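Long-range contacts in putative peptidyl-arginine deiminase family protein (Campylobacter jejuni subsp. jejuni serotype O:2, PDB 6B2W), which probably hydrolyses agmatine to N-carbamoylputrescine, a step of polyamine biosynthesis, and binds agmatine in its pocket: residues Asn218-Cys223 and Lys244-Asp249; Asp249-Pro254 and Ala294-Lys299. The protein carries 1 engineered substitution. All blocks are in the same frame, centred on the assembly; numbering follows the deposited sequence.

In the fold
The two contacts share D249 and follow one another along the chain, their centres about 11 Å apart. Contact 1 begins the parallel pairing of strands 219-224 and 249-254; contact 2 covers the second of these strands with helix 289-300. Between them the pairing continues through H222, whose N probably bonds to L251 O (2.9 Å). H222 O probably accepts from L253 N (2.8 Å), while A221 CB packs on L253 CD1 at 3.8 Å. Each contact is centred about 18 Å from the centre of the chain. Neither includes a residue of the agmatine pocket, which D203, H207 and the engineered S323 help to form; both belong to the alpha/beta scaffold, consistent with the alpha/beta-propeller fold of guanidino-group modifying enzymes.

Contact 1: residues Asn218-Cys223 and Lys244-Asp249; sequences NTIAHC and KKTGFD
T219 and D249 open a parallel strand pairing near the protein surface, where the loop leaving helix 233-244 runs into strand 249-254 alongside strand 219-224. Two backbone bonds flank T219, as expected when it bridges to D249. I220 N gives a nearly straight bond to D249 O (2.9 Å, 164° at the hydrogen), and D249 N gives a more bent one to N218 O, also 2.9 Å. T219 CA adds a CH...O contact to the same D249 oxygen, at 3.4 Å.

On the side of T219 and D249 the polar groups meet through a water, which donates to T219 OG1 (2.6 Å) and to D249 OD2 (2.9 Å). A threonine suits this place because its hydroxyl also bonds to the carboxylate of D216, so it joins the end of strand 212-216 to the start of strand 219-224 across the hairpin turn. I220 and F248 supply the apolar packing. I220 has CG1 anti to its carbonyl carbon (chi1 -69°), and its extended chain carries CD1 obliquely to F248 CD2 at 3.8 Å. N218 O, already bonded to D249 N, also lies at the edge of the F248 ring, near its plane. The chain leaves the helix through G247, with positive phi, and the T246 hydroxyl bonds to L243 O and receives a weak bond from F248 N (3.4 Å).

I220 also packs on L243 of helix 233-244 and on A212 and F214 of strand 212-216. F214 meets the F248 ring edge-to-face. Strand 219-224, helix 233-244 and strand 249-254 form a beta-alpha-beta crossover, with 219-224 the central strand of the three-stranded sheet.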
loop_
_atom_site.group_PDB
_atom_site.type_symbol
_atom_site.label_atom_id
_atom_site.label_comp_id
_atom_site.label_asym_id
_atom_site.label_seq_id
_atom_site.Cartn_x
_atom_site.Cartn_y
_atom_site.Cartn_z
ATOM N N ASN A 218 -1.737 -5.569 17.924
ATOM C CA ASN A 218 -1.940 -6.984 18.248
ATOM C C ASN A 218 -2.630 -7.821 17.171
ATOM O O ASN A 218 -2.633 -9.051 17.261
ATOM C CB ASN A 218 -2.786 -7.105 19.526
ATOM C CG ASN A 218 -2.190 -6.353 20.706
ATOM O OD1 ASN A 218 -2.852 -5.512 21.320
ATOM N ND2 ASN A 218 -0.934 -6.649 21.027
ATOM N N THR A 219 -3.220 -7.175 16.170
ATOM C CA THR A 219 -4.159 -7.853 15.279
ATOM C C THR A 219 -3.749 -7.782 13.811
ATOM O O THR A 219 -3.496 -6.702 13.285
ATOM C CB THR A 219 -5.571 -7.257 15.435
ATOM O OG1 THR A 219 -5.859 -7.071 16.825
ATOM C CG2 THR A 219 -6.624 -8.175 14.826
ATOM N N ILE A 220 -3.686 -8.944 13.163
ATOM C CA ILE A 220 -3.455 -9.038 11.725
ATOM C C ILE A 220 -4.752 -9.437 11.020
ATOM O O ILE A 220 -5.361 -10.446 11.371
ATOM C CB ILE A 220 -2.373 -10.084 11.385
ATOM C CG1 ILE A 220 -0.997 -9.606 11.860
ATOM C CG2 ILE A 220 -2.340 -10.350 9.884
ATOM C CD1 ILE A 220 0.093 -10.655 11.779
ATOM N N ALA A 221 -5.167 -8.647 10.031
ATOM C CA ALA A 221 -6.298 -9.002 9.178
ATOM C C ALA A 221 -5.757 -9.610 7.897
ATOM O O ALA A 221 -4.955 -8.973 7.214
ATOM C CB ALA A 221 -7.137 -7.777 8.863
ATOM N N HIS A 222 -6.196 -10.828 7.573
ATOM C CA HIS A 222 -5.633 -11.587 6.447
ATOM C C HIS A 222 -6.692 -12.273 5.580
ATOM O O HIS A 222 -7.782 -12.599 6.050
ATOM C CB HIS A 222 -4.649 -12.641 6.966
ATOM C CG HIS A 222 -5.304 -13.785 7.680
ATOM N ND1 HIS A 222 -5.631 -14.967 7.048
ATOM C CD2 HIS A 222 -5.693 -13.928 8.969
ATOM C CE1 HIS A 222 -6.193 -15.787 7.918
ATOM N NE2 HIS A 222 -6.244 -15.181 9.091
ATOM N N CYS A 223 -6.335 -12.512 4.318
ATOM C CA CYS A 223 -7.221 -13.154 3.346
ATOM C C CYS A 223 -7.344 -14.671 3.540
ATOM O O CYS A 223 -6.418 -15.332 4.018
ATOM C CB CYS A 223 -6.728 -12.881 1.915
ATOM S SG CYS A 223 -6.571 -11.134 1.465
ATOM N N LYS A 244 -0.970 -18.174 12.387
ATOM C CA LYS A 244 -1.290 -18.678 13.723
ATOM C C LYS A 244 -0.045 -18.839 14.600
ATOM O O LYS A 244 -0.131 -18.721 15.821
ATOM C CB LYS A 244 -2.045 -20.005 13.633
ATOM C CG LYS A 244 -3.510 -19.848 13.263
ATOM C CD LYS A 244 -4.153 -21.190 12.961
ATOM C CE LYS A 244 -5.667 -21.083 12.927
ATOM N NZ LYS A 244 -6.300 -22.366 12.516
ATOM N N LYS A 245 1.107 -19.091 13.979
ATOM C CA LYS A 245 2.363 -19.281 14.713
ATOM C C LYS A 245 3.013 -17.977 15.193
ATOM O O LYS A 245 3.972 -18.017 15.962
ATOM C CB LYS A 245 3.377 -20.049 13.856
ATOM C CG LYS A 245 2.874 -21.388 13.341
ATOM C CD LYS A 245 4.012 -22.281 12.868
ATOM C CE LYS A 245 4.671 -23.011 14.030
ATOM N NZ LYS A 245 5.689 -24.000 13.575
ATOM N N THR A 246 2.506 -16.831 14.741
ATOM C CA THR A 246 3.066 -15.534 15.131
ATOM C C THR A 246 2.617 -15.123 16.533
ATOM O O THR A 246 3.334 -14.408 17.232
ATOM C CB THR A 246 2.666 -14.418 14.146
ATOM O OG1 THR A 246 1.245 -14.231 14.177
ATOM C CG2 THR A 246 3.109 -14.758 12.729
ATOM N N GLY A 247 1.423 -15.558 16.927
ATOM C CA GLY A 247 0.869 -15.227 18.237
ATOM C C GLY A 247 -0.074 -14.038 18.232
ATOM O O GLY A 247 -0.746 -13.784 19.225
ATOM N N PHE A 248 -0.130 -13.304 17.122
ATOM C CA PHE A 248 -1.051 -12.179 16.990
ATOM C C PHE A 248 -2.489 -12.668 16.840
ATOM O O PHE A 248 -2.729 -13.780 16.360
ATOM C CB PHE A 248 -0.678 -11.321 15.777
ATOM C CG PHE A 248 0.620 -10.587 15.935
ATOM C CD1 PHE A 248 0.716 -9.501 16.799
ATOM C CD2 PHE A 248 1.748 -10.975 15.225
ATOM C CE1 PHE A 248 1.910 -8.819 16.952
ATOM C CE2 PHE A 248 2.947 -10.297 15.377
ATOM C CZ PHE A 248 3.029 -9.218 16.241
ATOM N N ASP A 249 -3.438 -11.831 17.256
ATOM C CA ASP A 249 -4.856 -12.077 16.989
ATOM C C ASP A 249 -5.120 -11.943 15.490
ATOM O O ASP A 249 -4.457 -11.159 14.805
ATOM C CB ASP A 249 -5.738 -11.093 17.766
ATOM C CG ASP A 249 -5.772 -11.384 19.261
ATOM O OD1 ASP A 249 -5.494 -12.537 19.662
ATOM O OD2 ASP A 249 -6.089 -10.457 20.037
HETATM O O HOH W 1 -7.235 -8.065 18.801
#

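Contact 2: residues Asp249-Pro254 and Ala294-Lys299; sequences DLLELP and AKRLSK
L251 points from strand 249-254 at the backbone of helix 289-300 and meets R296 with both methyls. Its CG stands anti to the backbone N (chi1 -168°), which sends CD1 to R296 O at 3.7 Å and CD2 to R296 CB at 3.9 Å. Leucine's fork suits the place: one methyl rests on R296 and the other reaches both R296 and L297 CD2.

E252 meets R296 directly through its backbone O and CB, and through a water by its carboxylate. Its O accepts a bond from R296 NH1 (2.9 Å, 151° at the hydrogen); the oxygen lies in the guanidinium plane, although the donor stands well above the carbonyl plane. The long arginine chain, extended from CG to NE, spans the gap between helix and strand to make this bond. The water donates to E252 OE1 (3.0 Å) and accepts from R296 NH1 (2.9 Å), so the two opposite charges are linked without touching. The carboxylate's direct partner is K240, which salt-bridges to OE2.

L253, buried, brings CD2 to L297 CD1 at 4.0 Å, the two side chains crossing at about a right angle. P254, whose ring takes the place of a backbone N-H, sets CD 3.5 Å from R296 NH1, an apolar edge beside the guanidinium.

Segment 294-299 of helix 289-300 runs nearly antiparallel to strand 249-254 (158°), the segment axes 9.1 Å apart at closest approach. L253 and P254 also touch I293, and L297 reaches V282 of strand 279-284. L251 and L253 reach helix 289-300 while L250 packs on L243 of helix 233-244, so this outer strand lies between the two helices.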
loop_
_atom_site.group_PDB
_atom_site.type_symbol
_atom_site.label_atom_id
_atom_site.label_comp_id
_atom_site.label_asym_id
_atom_site.label_seq_id
_atom_site.Cartn_x
_atom_site.Cartn_y
_atom_site.Cartn_z
ATOM N N ASP A 249 -3.438 -11.831 17.256
ATOM C CA ASP A 249 -4.856 -12.077 16.989
ATOM C C ASP A 249 -5.120 -11.943 15.490
ATOM O O ASP A 249 -4.457 -11.159 14.805
ATOM C CB ASP A 249 -5.738 -11.093 17.766
ATOM C CG ASP A 249 -5.772 -11.384 19.261
ATOM O OD1 ASP A 249 -5.494 -12.537 19.662
ATOM O OD2 ASP A 249 -6.089 -10.457 20.037
ATOM N N LEU A 250 -6.082 -12.712 14.985
ATOM C CA LEU A 250 -6.339 -12.775 13.551
ATOM C C LEU A 250 -7.795 -12.450 13.207
ATOM O O LEU A 250 -8.718 -12.864 13.907
ATOM C CB LEU A 250 -5.957 -14.154 13.006
ATOM C CG LEU A 250 -4.515 -14.628 13.245
ATOM C CD1 LEU A 250 -4.307 -16.005 12.635
ATOM C CD2 LEU A 250 -3.475 -13.661 12.696
ATOM N N LEU A 251 -7.974 -11.695 12.123
ATOM C CA LEU A 251 -9.290 -11.317 11.609
ATOM C C LEU A 251 -9.334 -11.729 10.143
ATOM O O LEU A 251 -8.437 -11.383 9.379
ATOM C CB LEU A 251 -9.500 -9.805 11.757
ATOM C CG LEU A 251 -10.914 -9.249 11.543
ATOM C CD1 LEU A 251 -11.109 -7.954 12.319
ATOM C CD2 LEU A 251 -11.218 -9.031 10.067
ATOM N N GLU A 252 -10.364 -12.472 9.750
ATOM C CA GLU A 252 -10.395 -13.083 8.419
ATOM C C GLU A 252 -11.117 -12.219 7.381
ATOM O O GLU A 252 -12.195 -11.682 7.639
ATOM C CB GLU A 252 -11.000 -14.487 8.493
ATOM C CG GLU A 252 -10.119 -15.459 9.270
ATOM C CD GLU A 252 -10.532 -16.915 9.134
ATOM O OE1 GLU A 252 -11.724 -17.192 8.872
ATOM O OE2 GLU A 252 -9.652 -17.787 9.295
ATOM N N LEU A 253 -10.495 -12.089 6.210
ATOM C CA LEU A 253 -11.017 -11.292 5.101
ATOM C C LEU A 253 -11.288 -12.209 3.904
ATOM O O LEU A 253 -10.469 -12.290 2.985
ATOM C CB LEU A 253 -10.008 -10.205 4.717
ATOM C CG LEU A 253 -9.636 -9.204 5.813
ATOM C CD1 LEU A 253 -8.434 -8.377 5.394
ATOM C CD2 LEU A 253 -10.816 -8.303 6.145
ATOM N N PRO A 254 -12.438 -12.913 3.913
ATOM C CA PRO A 254 -12.729 -13.842 2.817
ATOM C C PRO A 254 -12.783 -13.137 1.467
ATOM O O PRO A 254 -13.467 -12.127 1.329
ATOM C CB PRO A 254 -14.105 -14.413 3.190
ATOM C CG PRO A 254 -14.705 -13.409 4.107
ATOM C CD PRO A 254 -13.549 -12.847 4.880
ATOM N N ALA A 294 -16.653 -5.459 6.223
ATOM C CA ALA A 294 -16.876 -4.120 6.782
ATOM C C ALA A 294 -17.356 -4.185 8.232
ATOM O O ALA A 294 -16.919 -3.396 9.065
ATOM C CB ALA A 294 -17.863 -3.335 5.930
ATOM N N LYS A 295 -18.247 -5.130 8.528
ATOM C CA LYS A 295 -18.741 -5.326 9.892
ATOM C C LYS A 295 -17.645 -5.847 10.825
ATOM O O LYS A 295 -17.514 -5.379 11.956
ATOM C CB LYS A 295 -19.955 -6.269 9.908
ATOM C CG LYS A 295 -21.163 -5.699 9.176
ATOM C CD LYS A 295 -22.488 -6.280 9.645
ATOM C CE LYS A 295 -22.754 -7.673 9.100
ATOM N NZ LYS A 295 -24.217 -7.975 9.075
ATOM N N ARG A 296 -16.859 -6.808 10.339
ATOM C CA ARG A 296 -15.766 -7.389 11.125
ATOM C C ARG A 296 -14.721 -6.344 11.502
ATOM O O ARG A 296 -14.378 -6.184 12.680
ATOM C CB ARG A 296 -15.086 -8.531 10.361
ATOM C CG ARG A 296 -15.782 -9.870 10.505
ATOM C CD ARG A 296 -15.076 -10.965 9.716
ATOM N NE ARG A 296 -15.919 -12.153 9.589
ATOM C CZ ARG A 296 -15.615 -13.232 8.872
ATOM N NH1 ARG A 296 -14.475 -13.303 8.197
ATOM N NH2 ARG A 296 -16.466 -14.253 8.831
ATOM N N LEU A 297 -14.219 -5.642 10.491
ATOM C CA LEU A 297 -13.201 -4.619 10.690
ATOM C C LEU A 297 -13.721 -3.485 11.560
ATOM O O LEU A 297 -13.013 -2.999 12.440
ATOM C CB LEU A 297 -12.717 -4.072 9.340
ATOM C CG LEU A 297 -11.912 -5.058 8.483
ATOM C CD1 LEU A 297 -11.787 -4.564 7.049
ATOM C CD2 LEU A 297 -10.540 -5.303 9.093
ATOM N N SER A 298 -14.962 -3.074 11.312
ATOM C CA SER A 298 -15.586 -1.998 12.071
ATOM C C SER A 298 -15.712 -2.352 13.548
ATOM O O SER A 298 -15.442 -1.520 14.409
ATOM C CB SER A 298 -16.961 -1.666 11.487
ATOM O OG SER A 298 -17.591 -0.628 12.209
ATOM N N LYS A 299 -16.107 -3.585 13.843
ATOM C CA LYS A 299 -16.248 -4.012 15.235
ATOM C C LYS A 299 -14.878 -4.106 15.906
ATOM O O LYS A 299 -14.750 -3.852 17.107
ATOM C CB LYS A 299 -16.985 -5.353 15.343
ATOM C CG LYS A 299 -17.864 -5.460 16.585
ATOM C CD LYS A 299 -18.051 -6.897 17.061
ATOM C CE LYS A 299 -18.777 -7.767 16.042
ATOM N NZ LYS A 299 -18.444 -9.209 16.233
HETATM O O HOH W 2 -14.120 -16.103 7.364
#